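Local coordinates for protein lysine-sensitive aspartokinase 3 (Escherichia coli, PDB 2J0W) that catalyses the ATP-dependent phosphorylation of L-aspartate to 4-phospho-L-aspartate, the first step toward lysine, and is feedback-inhibited by lysine, at residues 85-90 / 122-127; 307-312 / 363-368; 164-169 / 210-215; 386-391 / 415-420. One frame throughout, in Å; residues are numbered along the deposited sequence.

Overall arrangement
The four contacts fall into two groups. Interactions 1 and 3 lie in the amino acid kinase part, with centres about 26 Å apart. Interaction 1 is nearer the substrate pocket: the side chain of L124 is about 9 Å from that of the substrate-binding E119, whereas interaction 3 lies away from the substrate, nucleotide and lysine sites. Interactions 2 and 4 belong to the regulatory part needed for dimerization. Their centres are about 17 Å apart, and Q308 N approaches L386 O at 2.5 Å, a probable backbone hydrogen bond between neighbouring strands. Both come near the allosteric lysine site, L311 about 7 Å from V339 and L388 about 7 Å from D340, side chain to side chain.

Interaction 1: residues 85-90 / 122-127; sequences REEIER and STLLFV
E87 and I88 on one helix face L124 and L125 on the next, two consecutive residues from each side. The closest pair of CA atoms, I88 and L124, is 8.6 Å apart, so the backbones stay well separated and side chains bridge the gap; together the segments bury 148 Å².

The apolar part is one methyl pair. I88 CD1 meets L125 CD2 at 4.1 Å, and the two side chains cross at about a right angle, which limits their overlap to the branch ends. With CG1 beside the backbone N (chi1 -59°) and a second bend at chi2 (-57°), I88 brings CD1 forward to the neighbouring helix. L125 also rests on Q71 and I74 of helix 57-75 and on M20.

The second kind of contact sets a polar group against an apolar one. E87 is extended beyond CG (chi2 168°) and crosses L124 at a slant. Its OE1 is 3.6 Å from L124 CD1 and 4.1 Å from L124 CD2, so a single carboxylate oxygen touches both leucine methyls by van der Waals contact.

Helix 108-131 packs through S122, T123 and F126 on strand 33-38, and S122 OG is hydrogen-bonded to S39 O, in the aspartate pocket. Helix 82-102 packs on the outer side of helix 108-131, consistent with a helical layer flanking the central sheet of the amino acid kinase fold.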
loop_
_atom_site.group_PDB
_atom_site.type_symbol
_atom_site.label_atom_id
_atom_site.label_comp_id
_atom_site.label_asym_id
_atom_site.label_seq_id
_atom_site.Cartn_x
_atom_site.Cartn_y
_atom_site.Cartn_z
ATOM N N ARG A 85 -16.681 -3.922 52.876
ATOM C CA ARG A 85 -16.731 -2.483 53.042
ATOM C C ARG A 85 -15.330 -2.003 53.430
ATOM O O ARG A 85 -14.856 -0.991 52.917
ATOM C CB ARG A 85 -17.747 -2.117 54.121
ATOM C CG ARG A 85 -18.061 -0.635 54.223
ATOM C CD ARG A 85 -19.031 -0.393 55.364
ATOM N NE ARG A 85 -20.321 -1.033 55.119
ATOM C CZ ARG A 85 -21.174 -1.381 56.076
ATOM N NH1 ARG A 85 -20.870 -1.158 57.350
ATOM N NH2 ARG A 85 -22.336 -1.937 55.761
ATOM N N GLU A 86 -14.676 -2.743 54.326
ATOM C CA GLU A 86 -13.326 -2.415 54.784
ATOM C C GLU A 86 -12.417 -2.248 53.581
ATOM O O GLU A 86 -11.722 -1.237 53.421
ATOM C CB GLU A 86 -12.752 -3.552 55.624
ATOM C CG GLU A 86 -13.052 -3.490 57.102
ATOM C CD GLU A 86 -12.449 -4.669 57.852
ATOM O OE1 GLU A 86 -11.407 -5.199 57.405
ATOM O OE2 GLU A 86 -13.009 -5.058 58.898
ATOM N N GLU A 87 -12.433 -3.287 52.755
ATOM C CA GLU A 87 -11.627 -3.379 51.550
ATOM C C GLU A 87 -11.950 -2.283 50.561
ATOM O O GLU A 87 -11.059 -1.559 50.119
ATOM C CB GLU A 87 -11.847 -4.749 50.920
ATOM C CG GLU A 87 -11.493 -5.887 51.874
ATOM C CD GLU A 87 -11.964 -7.254 51.397
ATOM O OE1 GLU A 87 -12.532 -7.348 50.287
ATOM O OE2 GLU A 87 -11.761 -8.242 52.137
ATOM N N ILE A 88 -13.226 -2.165 50.211
ATOM C CA ILE A 88 -13.633 -1.132 49.279
ATOM C C ILE A 88 -13.088 0.199 49.778
ATOM O O ILE A 88 -12.550 0.985 48.997
ATOM C CB ILE A 88 -15.166 -1.020 49.157
ATOM C CG1 ILE A 88 -15.770 -2.352 48.698
ATOM C CG2 ILE A 88 -15.520 0.072 48.157
ATOM C CD1 ILE A 88 -15.232 -2.872 47.391
ATOM N N GLU A 89 -13.219 0.441 51.079
ATOM C CA GLU A 89 -12.739 1.679 51.685
ATOM C C GLU A 89 -11.246 1.871 51.438
ATOM O O GLU A 89 -10.790 2.992 51.192
ATOM C CB GLU A 89 -13.008 1.681 53.187
ATOM C CG GLU A 89 -14.469 1.833 53.582
ATOM C CD GLU A 89 -15.074 3.145 53.130
ATOM O OE1 GLU A 89 -14.349 4.165 53.078
ATOM O OE2 GLU A 89 -16.288 3.156 52.843
ATOM N N ARG A 90 -10.482 0.785 51.517
ATOM C CA ARG A 90 -9.047 0.874 51.268
ATOM C C ARG A 90 -8.877 1.271 49.820
ATOM O O ARG A 90 -8.282 2.306 49.517
ATOM C CB ARG A 90 -8.357 -0.470 51.538
ATOM C CG ARG A 90 -7.791 -0.619 52.957
ATOM C CD ARG A 90 -8.707 0.015 54.026
ATOM N NE ARG A 90 -8.683 1.482 53.984
ATOM C CZ ARG A 90 -9.589 2.274 54.552
ATOM N NH1 ARG A 90 -10.610 1.749 55.217
ATOM N NH2 ARG A 90 -9.478 3.593 54.451
ATOM N N SER A 122 -14.885 -4.528 41.221
ATOM C CA SER A 122 -15.966 -5.315 40.635
ATOM C C SER A 122 -15.846 -6.809 40.948
ATOM O O SER A 122 -16.821 -7.418 41.359
ATOM C CB SER A 122 -16.033 -5.102 39.118
ATOM O OG SER A 122 -14.913 -5.675 38.464
ATOM N N THR A 123 -14.668 -7.405 40.772
ATOM C CA THR A 123 -14.516 -8.834 41.058
ATOM C C THR A 123 -14.693 -9.166 42.539
ATOM O O THR A 123 -15.124 -10.262 42.874
ATOM C CB THR A 123 -13.147 -9.394 40.611
ATOM O OG1 THR A 123 -12.098 -8.614 41.188
ATOM C CG2 THR A 123 -13.030 -9.375 39.113
ATOM N N LEU A 124 -14.353 -8.236 43.428
ATOM C CA LEU A 124 -14.522 -8.489 44.857
ATOM C C LEU A 124 -15.998 -8.589 45.198
ATOM O O LEU A 124 -16.410 -9.444 45.980
ATOM C CB LEU A 124 -13.911 -7.373 45.689
ATOM C CG LEU A 124 -12.414 -7.492 45.930
ATOM C CD1 LEU A 124 -11.953 -6.392 46.870
ATOM C CD2 LEU A 124 -12.122 -8.853 46.526
ATOM N N LEU A 125 -16.794 -7.710 44.608
ATOM C CA LEU A 125 -18.211 -7.713 44.873
ATOM C C LEU A 125 -18.870 -8.933 44.256
ATOM O O LEU A 125 -19.681 -9.604 44.897
ATOM C CB LEU A 125 -18.854 -6.431 44.336
ATOM C CG LEU A 125 -18.318 -5.129 44.952
ATOM C CD1 LEU A 125 -19.050 -3.940 44.362
ATOM C CD2 LEU A 125 -18.480 -5.161 46.475
ATOM N N PHE A 126 -18.517 -9.244 43.018
ATOM C CA PHE A 126 -19.134 -10.386 42.376
ATOM C C PHE A 126 -18.993 -11.649 43.224
ATOM O O PHE A 126 -19.971 -12.382 43.392
ATOM C CB PHE A 126 -18.550 -10.621 40.984
ATOM C CG PHE A 126 -19.429 -11.470 40.103
ATOM C CD1 PHE A 126 -20.633 -10.973 39.620
ATOM C CD2 PHE A 126 -19.070 -12.776 39.782
ATOM C CE1 PHE A 126 -21.471 -11.758 38.834
ATOM C CE2 PHE A 126 -19.899 -13.569 39.000
ATOM C CZ PHE A 126 -21.101 -13.060 38.526
ATOM N N VAL A 127 -17.803 -11.911 43.771
ATOM C CA VAL A 127 -17.635 -13.114 44.582
ATOM C C VAL A 127 -18.652 -13.104 45.707
ATOM O O VAL A 127 -19.224 -14.142 46.048
ATOM C CB VAL A 127 -16.215 -13.242 45.188
ATOM C CG1 VAL A 127 -15.187 -13.166 44.092
ATOM C CG2 VAL A 127 -15.971 -12.173 46.230
#

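Interaction 2: residues 307-312 / 363-368; sequences NQTLLT and DTLLTQ
T309 and L311 lie on an extended strand, whereas L365 and L366 belong to an irregular loop that has no backbone pairing with it. The nearest CA atoms are 9.8 Å apart for T309 and L365 and 9.6 Å for L311 and L366, a spacing spanned by side chains from both segments. The setting is the sheet of the ACT-type regulatory part: T309 and L311 bond through their backbones to L353 and L351 of strand 348-353, and L310 to E383 of strand 380-384. The loop covers one face of this sheet before entering helix 368-377, where T367 takes the N-cap position and its OG1 accepts a hydrogen bond from L370 N.

T309 and L311, two residues apart on the strand, both direct their side chains at the loop. T309 OG1 lies 4.3 Å from L365 CD1, a loose polar-apolar contact at the partly exposed border. Farther along, L311 holds CG opposite the backbone N (chi1 -178°), which together with chi2 (63°) sets its CD1 methyl against L366. V382 of strand 380-384 touches T309, L311 and L366. L311 and L366 slant past one another, and the nearest atoms are the methyls L311 CD1 and L366 CD1, separated by 4.1 Å.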
loop_
_atom_site.group_PDB
_atom_site.type_symbol
_atom_site.label_atom_id
_atom_site.label_comp_id
_atom_site.label_asym_id
_atom_site.label_seq_id
_atom_site.Cartn_x
_atom_site.Cartn_y
_atom_site.Cartn_z
ATOM N N ASN A 307 -11.811 8.441 13.794
ATOM C CA ASN A 307 -10.645 9.241 14.145
ATOM C C ASN A 307 -9.349 8.659 13.620
ATOM O O ASN A 307 -8.361 8.520 14.349
ATOM C CB ASN A 307 -10.558 9.406 15.654
ATOM C CG ASN A 307 -11.876 9.798 16.253
ATOM O OD1 ASN A 307 -12.538 10.713 15.760
ATOM N ND2 ASN A 307 -12.276 9.108 17.325
ATOM N N GLN A 308 -9.364 8.314 12.343
ATOM C CA GLN A 308 -8.185 7.775 11.720
ATOM C C GLN A 308 -7.351 8.967 11.259
ATOM O O GLN A 308 -7.864 10.069 11.067
ATOM C CB GLN A 308 -8.579 6.888 10.541
ATOM C CG GLN A 308 -9.527 5.766 10.929
ATOM C CD GLN A 308 -8.916 4.769 11.904
ATOM O OE1 GLN A 308 -8.030 3.996 11.551
ATOM N NE2 GLN A 308 -9.394 4.782 13.139
ATOM N N THR A 309 -6.055 8.744 11.118
ATOM C CA THR A 309 -5.151 9.787 10.668
ATOM C C THR A 309 -4.467 9.292 9.392
ATOM O O THR A 309 -4.005 8.150 9.345
ATOM C CB THR A 309 -4.085 10.074 11.743
ATOM O OG1 THR A 309 -4.730 10.354 12.994
ATOM C CG2 THR A 309 -3.226 11.261 11.331
ATOM N N LEU A 310 -4.427 10.125 8.351
ATOM C CA LEU A 310 -3.765 9.728 7.103
ATOM C C LEU A 310 -2.406 10.411 6.976
ATOM O O LEU A 310 -2.320 11.605 6.678
ATOM C CB LEU A 310 -4.608 10.068 5.862
ATOM C CG LEU A 310 -3.920 9.626 4.553
ATOM C CD1 LEU A 310 -3.935 8.102 4.452
ATOM C CD2 LEU A 310 -4.611 10.247 3.341
ATOM N N LEU A 311 -1.352 9.636 7.212
ATOM C CA LEU A 311 0.015 10.129 7.135
ATOM C C LEU A 311 0.612 9.802 5.773
ATOM O O LEU A 311 1.129 8.701 5.565
ATOM C CB LEU A 311 0.851 9.476 8.222
ATOM C CG LEU A 311 2.297 9.945 8.286
ATOM C CD1 LEU A 311 2.352 11.433 8.620
ATOM C CD2 LEU A 311 3.016 9.123 9.331
ATOM N N THR A 312 0.530 10.759 4.853
ATOM C CA THR A 312 1.046 10.597 3.494
ATOM C C THR A 312 2.517 11.028 3.395
ATOM O O THR A 312 2.879 12.142 3.775
ATOM C CB THR A 312 0.205 11.427 2.497
ATOM O OG1 THR A 312 -1.155 10.978 2.524
ATOM C CG2 THR A 312 0.749 11.287 1.092
ATOM N N ASP A 363 -1.812 9.605 24.986
ATOM C CA ASP A 363 -0.926 8.831 24.125
ATOM C C ASP A 363 -1.027 9.464 22.734
ATOM O O ASP A 363 -2.062 9.364 22.067
ATOM C CB ASP A 363 -1.370 7.363 24.088
ATOM C CG ASP A 363 -0.212 6.399 23.836
ATOM O OD1 ASP A 363 0.478 6.549 22.808
ATOM O OD2 ASP A 363 0.004 5.482 24.661
ATOM N N THR A 364 0.044 10.133 22.315
ATOM C CA THR A 364 0.083 10.801 21.018
ATOM C C THR A 364 0.999 10.037 20.064
ATOM O O THR A 364 2.206 9.932 20.296
ATOM C CB THR A 364 0.570 12.266 21.186
ATOM O OG1 THR A 364 0.691 12.889 19.901
ATOM C CG2 THR A 364 1.906 12.307 21.925
ATOM N N LEU A 365 0.422 9.503 18.990
ATOM C CA LEU A 365 1.184 8.721 18.019
ATOM C C LEU A 365 2.354 9.441 17.359
ATOM O O LEU A 365 3.482 8.946 17.380
ATOM C CB LEU A 365 0.255 8.164 16.930
ATOM C CG LEU A 365 -1.189 8.668 16.824
ATOM C CD1 LEU A 365 -1.396 9.482 15.553
ATOM C CD2 LEU A 365 -2.108 7.462 16.824
ATOM N N LEU A 366 2.095 10.610 16.787
ATOM C CA LEU A 366 3.149 11.342 16.100
ATOM C C LEU A 366 4.048 12.247 16.931
ATOM O O LEU A 366 3.765 13.428 17.121
ATOM C CB LEU A 366 2.548 12.127 14.937
ATOM C CG LEU A 366 1.883 11.207 13.909
ATOM C CD1 LEU A 366 1.663 11.977 12.621
ATOM C CD2 LEU A 366 2.765 9.986 13.649
ATOM N N THR A 367 5.153 11.670 17.393
ATOM C CA THR A 367 6.146 12.363 18.204
ATOM C C THR A 367 7.046 13.238 17.321
ATOM O O THR A 367 7.393 12.856 16.203
ATOM C CB THR A 367 7.019 11.342 18.945
ATOM O OG1 THR A 367 7.894 10.685 18.013
ATOM C CG2 THR A 367 6.135 10.287 19.607
ATOM N N GLN A 368 7.421 14.412 17.824
ATOM C CA GLN A 368 8.275 15.337 17.079
ATOM C C GLN A 368 9.648 14.776 16.743
ATOM O O GLN A 368 10.306 15.257 15.824
ATOM C CB GLN A 368 8.425 16.644 17.863
ATOM C CG GLN A 368 7.089 17.389 18.069
ATOM C CD GLN A 368 6.734 18.297 16.907
ATOM O OE1 GLN A 368 7.388 19.320 16.697
ATOM N NE2 GLN A 368 5.687 17.931 16.137
#

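Interaction 3: residues 164-169 / 210-215; sequences ELAALQ and EALHAS
L212 reaches A166 by keeping CG beside its own backbone N (chi1 -67°); chi2 of 176° then sends CD1 out along the chain and turns the other branch, CD2, to the facing helix, although the CB itself is not directed there. CD2 ends 4.1 Å from A166 CB and equally far from A166 O, touching the alanine methyl and its carbonyl oxygen at once. Alongside, A166 CB and A211 CB face each other at 4.4 Å. Two alanines at this point let the backbones come close, with their CA atoms 6.9 Å apart.

The helix carrying A211 stops here in a Schellman motif. H213 takes a positive phi (54°) as the C-prime residue, H213 N bonds to E210 O at 3.1 Å, and A214 N to A209 O. The chain then leads into strand 216-221 of the amino acid kinase sheet, so the contact sets a helix terminus, in a helix-to-strand connection, against the body of helix 159-176. On that second helix L165 O is a bifurcated acceptor, bonded by both L168 N and Q169 N. Separately, the helix has a wider, pi-type turn at 166-169. L212 also touches L170 and L174, farther along helix 159-176.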
loop_
_atom_site.group_PDB
_atom_site.type_symbol
_atom_site.label_atom_id
_atom_site.label_comp_id
_atom_site.label_asym_id
_atom_site.label_seq_id
_atom_site.Cartn_x
_atom_site.Cartn_y
_atom_site.Cartn_z
ATOM N N GLU A 164 3.209 -20.983 32.365
ATOM C CA GLU A 164 3.793 -21.577 33.566
ATOM C C GLU A 164 3.019 -21.132 34.809
ATOM O O GLU A 164 2.553 -21.967 35.598
ATOM C CB GLU A 164 5.260 -21.159 33.706
ATOM C CG GLU A 164 6.061 -21.362 32.436
ATOM C CD GLU A 164 7.302 -20.499 32.390
ATOM O OE1 GLU A 164 7.844 -20.298 31.283
ATOM O OE2 GLU A 164 7.739 -20.020 33.459
ATOM N N LEU A 165 2.881 -19.818 34.974
ATOM C CA LEU A 165 2.177 -19.254 36.117
ATOM C C LEU A 165 0.757 -19.804 36.307
ATOM O O LEU A 165 0.429 -20.356 37.364
ATOM C CB LEU A 165 2.134 -17.733 35.988
ATOM C CG LEU A 165 3.510 -17.059 36.024
ATOM C CD1 LEU A 165 3.380 -15.580 35.696
ATOM C CD2 LEU A 165 4.136 -17.254 37.395
ATOM N N ALA A 166 -0.078 -19.656 35.282
ATOM C CA ALA A 166 -1.460 -20.118 35.332
ATOM C C ALA A 166 -1.609 -21.564 35.802
ATOM O O ALA A 166 -2.570 -21.901 36.492
ATOM C CB ALA A 166 -2.103 -19.950 33.962
ATOM N N ALA A 167 -0.667 -22.420 35.432
ATOM C CA ALA A 167 -0.730 -23.822 35.830
ATOM C C ALA A 167 -0.174 -24.021 37.231
ATOM O O ALA A 167 -0.455 -25.025 37.880
ATOM C CB ALA A 167 0.041 -24.690 34.834
ATOM N N LEU A 168 0.604 -23.060 37.707
ATOM C CA LEU A 168 1.189 -23.185 39.034
ATOM C C LEU A 168 0.411 -22.467 40.134
ATOM O O LEU A 168 0.567 -22.791 41.311
ATOM C CB LEU A 168 2.641 -22.693 39.008
ATOM C CG LEU A 168 3.526 -23.364 37.945
ATOM C CD1 LEU A 168 4.924 -22.762 37.950
ATOM C CD2 LEU A 168 3.585 -24.860 38.211
ATOM N N GLN A 169 -0.436 -21.510 39.767
ATOM C CA GLN A 169 -1.189 -20.773 40.775
ATOM C C GLN A 169 -2.687 -20.712 40.539
ATOM O O GLN A 169 -3.459 -20.593 41.493
ATOM C CB GLN A 169 -0.678 -19.339 40.881
ATOM C CG GLN A 169 0.811 -19.194 41.078
ATOM C CD GLN A 169 1.159 -17.948 41.877
ATOM O OE1 GLN A 169 0.976 -17.909 43.099
ATOM N NE2 GLN A 169 1.647 -16.918 41.193
ATOM N N GLU A 210 -6.673 -19.904 26.450
ATOM C CA GLU A 210 -5.605 -20.596 25.748
ATOM C C GLU A 210 -4.630 -21.193 26.739
ATOM O O GLU A 210 -4.263 -22.365 26.638
ATOM C CB GLU A 210 -4.857 -19.632 24.838
ATOM C CG GLU A 210 -3.462 -20.096 24.476
ATOM C CD GLU A 210 -2.867 -19.277 23.358
ATOM O OE1 GLU A 210 -2.991 -18.033 23.403
ATOM O OE2 GLU A 210 -2.273 -19.873 22.435
ATOM N N ALA A 211 -4.212 -20.380 27.702
ATOM C CA ALA A 211 -3.265 -20.823 28.720
ATOM C C ALA A 211 -3.778 -21.996 29.545
ATOM O O ALA A 211 -2.983 -22.801 30.036
ATOM C CB ALA A 211 -2.905 -19.663 29.645
ATOM N N LEU A 212 -5.096 -22.095 29.707
ATOM C CA LEU A 212 -5.669 -23.181 30.488
ATOM C C LEU A 212 -6.284 -24.301 29.649
ATOM O O LEU A 212 -6.909 -25.211 30.183
ATOM C CB LEU A 212 -6.717 -22.630 31.451
ATOM C CG LEU A 212 -6.265 -21.715 32.601
ATOM C CD1 LEU A 212 -7.501 -21.206 33.359
ATOM C CD2 LEU A 212 -5.337 -22.464 33.543
ATOM N N HIS A 213 -6.111 -24.234 28.335
ATOM C CA HIS A 213 -6.669 -25.253 27.437
ATOM C C HIS A 213 -8.166 -25.399 27.674
ATOM O O HIS A 213 -8.652 -26.465 28.042
ATOM C CB HIS A 213 -5.998 -26.599 27.686
ATOM C CG HIS A 213 -4.511 -26.495 27.902
ATOM N ND1 HIS A 213 -3.650 -25.981 26.961
ATOM C CD2 HIS A 213 -3.750 -26.817 28.975
ATOM C CE1 HIS A 213 -2.412 -25.987 27.441
ATOM N NE2 HIS A 213 -2.448 -26.489 28.658
ATOM N N ALA A 214 -8.898 -24.318 27.452
ATOM C CA ALA A 214 -10.343 -24.316 27.641
ATOM C C ALA A 214 -11.050 -24.789 26.381
ATOM O O ALA A 214 -10.526 -24.671 25.269
ATOM C CB ALA A 214 -10.817 -22.912 27.984
ATOM N N SER A 215 -12.251 -25.318 26.568
ATOM C CA SER A 215 -13.057 -25.795 25.467
ATOM C C SER A 215 -13.761 -24.615 24.836
ATOM O O SER A 215 -14.238 -24.700 23.703
ATOM C CB SER A 215 -14.111 -26.792 25.952
ATOM O OG SER A 215 -13.994 -27.053 27.336
#

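Interaction 4: residues 386-391 / 415-420; sequences LALVAL and IRMICY
L386 lays its CD2 methyl against the aliphatic root of R416, with CD2 4.4 Å from R416 CB. The contact is made by the base of the arginine and not by its guanidinium group: R416 holds CG opposite the backbone N (chi1 178°) and bends at chi2 (71°), taking the charged end away to other partners. There NH2 forms a salt bridge with E383, and NH1 is hydrogen-bonded to the backbone oxygen of G421 of the second subunit.

The other pair joins L388 and M417. L388 CD1 stands 4.5 Å from M417 CE, a methyl-to-methyl contact reached because the methionine leaves its backbone extended and then folds back through chi2 (-78°) and the torsion after it.

The contact spans strand 386-393 and the start of the 417-420 segment, which are not immediate neighbours. The CA atoms are 8.7 Å apart for L386 and R416 and 9.0 Å for L388 and M417, roughly twice the usual strand spacing, and strands 386-393 and 417-420 each pair antiparallel with strand 426-432 between them. L430 of that middle strand touches both L388 and M417. The arrangement is consistent with the antiparallel sheet of an ACT domain, and I418 and Y420 continue it as an antiparallel ladder with the second subunit.

All four touching residues are buried, and what their meetings supply is nonpolar burial through weak dispersion contacts. Directional bonds come from around them: the salt bridge of R416 to E383, its bond to G421 O of the second subunit, and the ladder across the dimer interface.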
loop_
_atom_site.group_PDB
_atom_site.type_symbol
_atom_site.label_atom_id
_atom_site.label_comp_id
_atom_site.label_asym_id
_atom_site.label_seq_id
_atom_site.Cartn_x
_atom_site.Cartn_y
_atom_site.Cartn_z
ATOM N N LEU A 386 -10.633 11.671 9.909
ATOM C CA LEU A 386 -10.992 10.772 8.824
ATOM C C LEU A 386 -11.454 9.466 9.460
ATOM O O LEU A 386 -10.961 9.085 10.522
ATOM C CB LEU A 386 -9.774 10.525 7.930
ATOM C CG LEU A 386 -9.316 11.648 6.997
ATOM C CD1 LEU A 386 -7.902 11.385 6.505
ATOM C CD2 LEU A 386 -10.280 11.754 5.819
ATOM N N ALA A 387 -12.399 8.786 8.813
ATOM C CA ALA A 387 -12.939 7.526 9.319
ATOM C C ALA A 387 -12.770 6.378 8.319
ATOM O O ALA A 387 -13.013 6.542 7.120
ATOM C CB ALA A 387 -14.414 7.710 9.662
ATOM N N LEU A 388 -12.356 5.214 8.814
ATOM C CA LEU A 388 -12.160 4.048 7.953
ATOM C C LEU A 388 -13.414 3.192 7.848
ATOM O O LEU A 388 -14.069 2.913 8.856
ATOM C CB LEU A 388 -11.038 3.152 8.480
ATOM C CG LEU A 388 -10.908 1.822 7.717
ATOM C CD1 LEU A 388 -10.151 2.066 6.437
ATOM C CD2 LEU A 388 -10.182 0.785 8.540
ATOM N N VAL A 389 -13.741 2.773 6.628
ATOM C CA VAL A 389 -14.887 1.901 6.403
ATOM C C VAL A 389 -14.368 0.609 5.767
ATOM O O VAL A 389 -13.689 0.633 4.740
ATOM C CB VAL A 389 -15.958 2.551 5.485
ATOM C CG1 VAL A 389 -17.032 1.528 5.135
ATOM C CG2 VAL A 389 -16.611 3.719 6.197
ATOM N N ALA A 390 -14.686 -0.514 6.392
ATOM C CA ALA A 390 -14.237 -1.805 5.907
ATOM C C ALA A 390 -15.380 -2.749 5.561
ATOM O O ALA A 390 -16.382 -2.794 6.264
ATOM C CB ALA A 390 -13.359 -2.449 6.954
ATOM N N LEU A 391 -15.228 -3.501 4.477
ATOM C CA LEU A 391 -16.228 -4.487 4.087
ATOM C C LEU A 391 -15.589 -5.846 4.257
ATOM O O LEU A 391 -14.567 -6.142 3.645
ATOM C CB LEU A 391 -16.636 -4.339 2.631
ATOM C CG LEU A 391 -17.362 -5.599 2.129
ATOM C CD1 LEU A 391 -18.698 -5.740 2.833
ATOM C CD2 LEU A 391 -17.566 -5.526 0.631
ATOM N N ILE A 415 -14.137 9.875 -1.419
ATOM C CA ILE A 415 -13.370 8.747 -0.953
ATOM C C ILE A 415 -11.934 9.235 -0.994
ATOM O O ILE A 415 -11.459 9.691 -2.034
ATOM C CB ILE A 415 -13.602 7.562 -1.843
ATOM C CG1 ILE A 415 -15.111 7.322 -1.870
ATOM C CG2 ILE A 415 -12.820 6.352 -1.325
ATOM C CD1 ILE A 415 -15.539 6.042 -2.472
ATOM N N ARG A 416 -11.259 9.164 0.152
ATOM C CA ARG A 416 -9.891 9.654 0.284
ATOM C C ARG A 416 -8.791 8.620 0.112
ATOM O O ARG A 416 -7.647 8.953 -0.234
ATOM C CB ARG A 416 -9.722 10.308 1.652
ATOM C CG ARG A 416 -8.316 10.821 1.923
ATOM C CD ARG A 416 -7.990 12.041 1.078
ATOM N NE ARG A 416 -6.641 12.532 1.354
ATOM C CZ ARG A 416 -5.534 12.051 0.793
ATOM N NH1 ARG A 416 -5.610 11.064 -0.090
ATOM N NH2 ARG A 416 -4.351 12.541 1.134
ATOM N N MET A 417 -9.127 7.367 0.364
ATOM C CA MET A 417 -8.131 6.323 0.274
ATOM C C MET A 417 -8.850 5.013 0.061
ATOM O O MET A 417 -9.909 4.782 0.638
ATOM C CB MET A 417 -7.329 6.276 1.581
ATOM C CG MET A 417 -6.107 5.380 1.593
ATOM S SD MET A 417 -6.507 3.637 1.793
ATOM C CE MET A 417 -7.371 3.665 3.318
ATOM N N ILE A 418 -8.308 4.175 -0.805
ATOM C CA ILE A 418 -8.912 2.884 -1.015
ATOM C C ILE A 418 -7.767 1.909 -0.950
ATOM O O ILE A 418 -6.784 2.038 -1.663
ATOM C CB ILE A 418 -9.621 2.786 -2.367
ATOM C CG1 ILE A 418 -10.612 3.938 -2.506
ATOM C CG2 ILE A 418 -10.383 1.468 -2.448
ATOM C CD1 ILE A 418 -11.420 3.895 -3.761
ATOM N N CYS A 419 -7.873 0.954 -0.050
ATOM C CA CYS A 419 -6.822 -0.023 0.092
ATOM C C CYS A 419 -7.497 -1.358 -0.049
ATOM O O CYS A 419 -8.330 -1.733 0.785
ATOM C CB CYS A 419 -6.162 0.109 1.460
ATOM S SG CYS A 419 -4.775 -0.989 1.665
ATOM N N TYR A 420 -7.145 -2.065 -1.120
ATOM C CA TYR A 420 -7.742 -3.360 -1.414
ATOM C C TYR A 420 -6.882 -4.241 -2.296
ATOM O O TYR A 420 -6.237 -3.762 -3.234
ATOM C CB TYR A 420 -9.091 -3.136 -2.085
ATOM C CG TYR A 420 -9.718 -4.355 -2.713
ATOM C CD1 TYR A 420 -9.940 -5.517 -1.972
ATOM C CD2 TYR A 420 -10.118 -4.334 -4.048
ATOM C CE1 TYR A 420 -10.547 -6.624 -2.544
ATOM C CE2 TYR A 420 -10.726 -5.435 -4.628
ATOM C CZ TYR A 420 -10.941 -6.573 -3.872
ATOM O OH TYR A 420 -11.568 -7.646 -4.448
#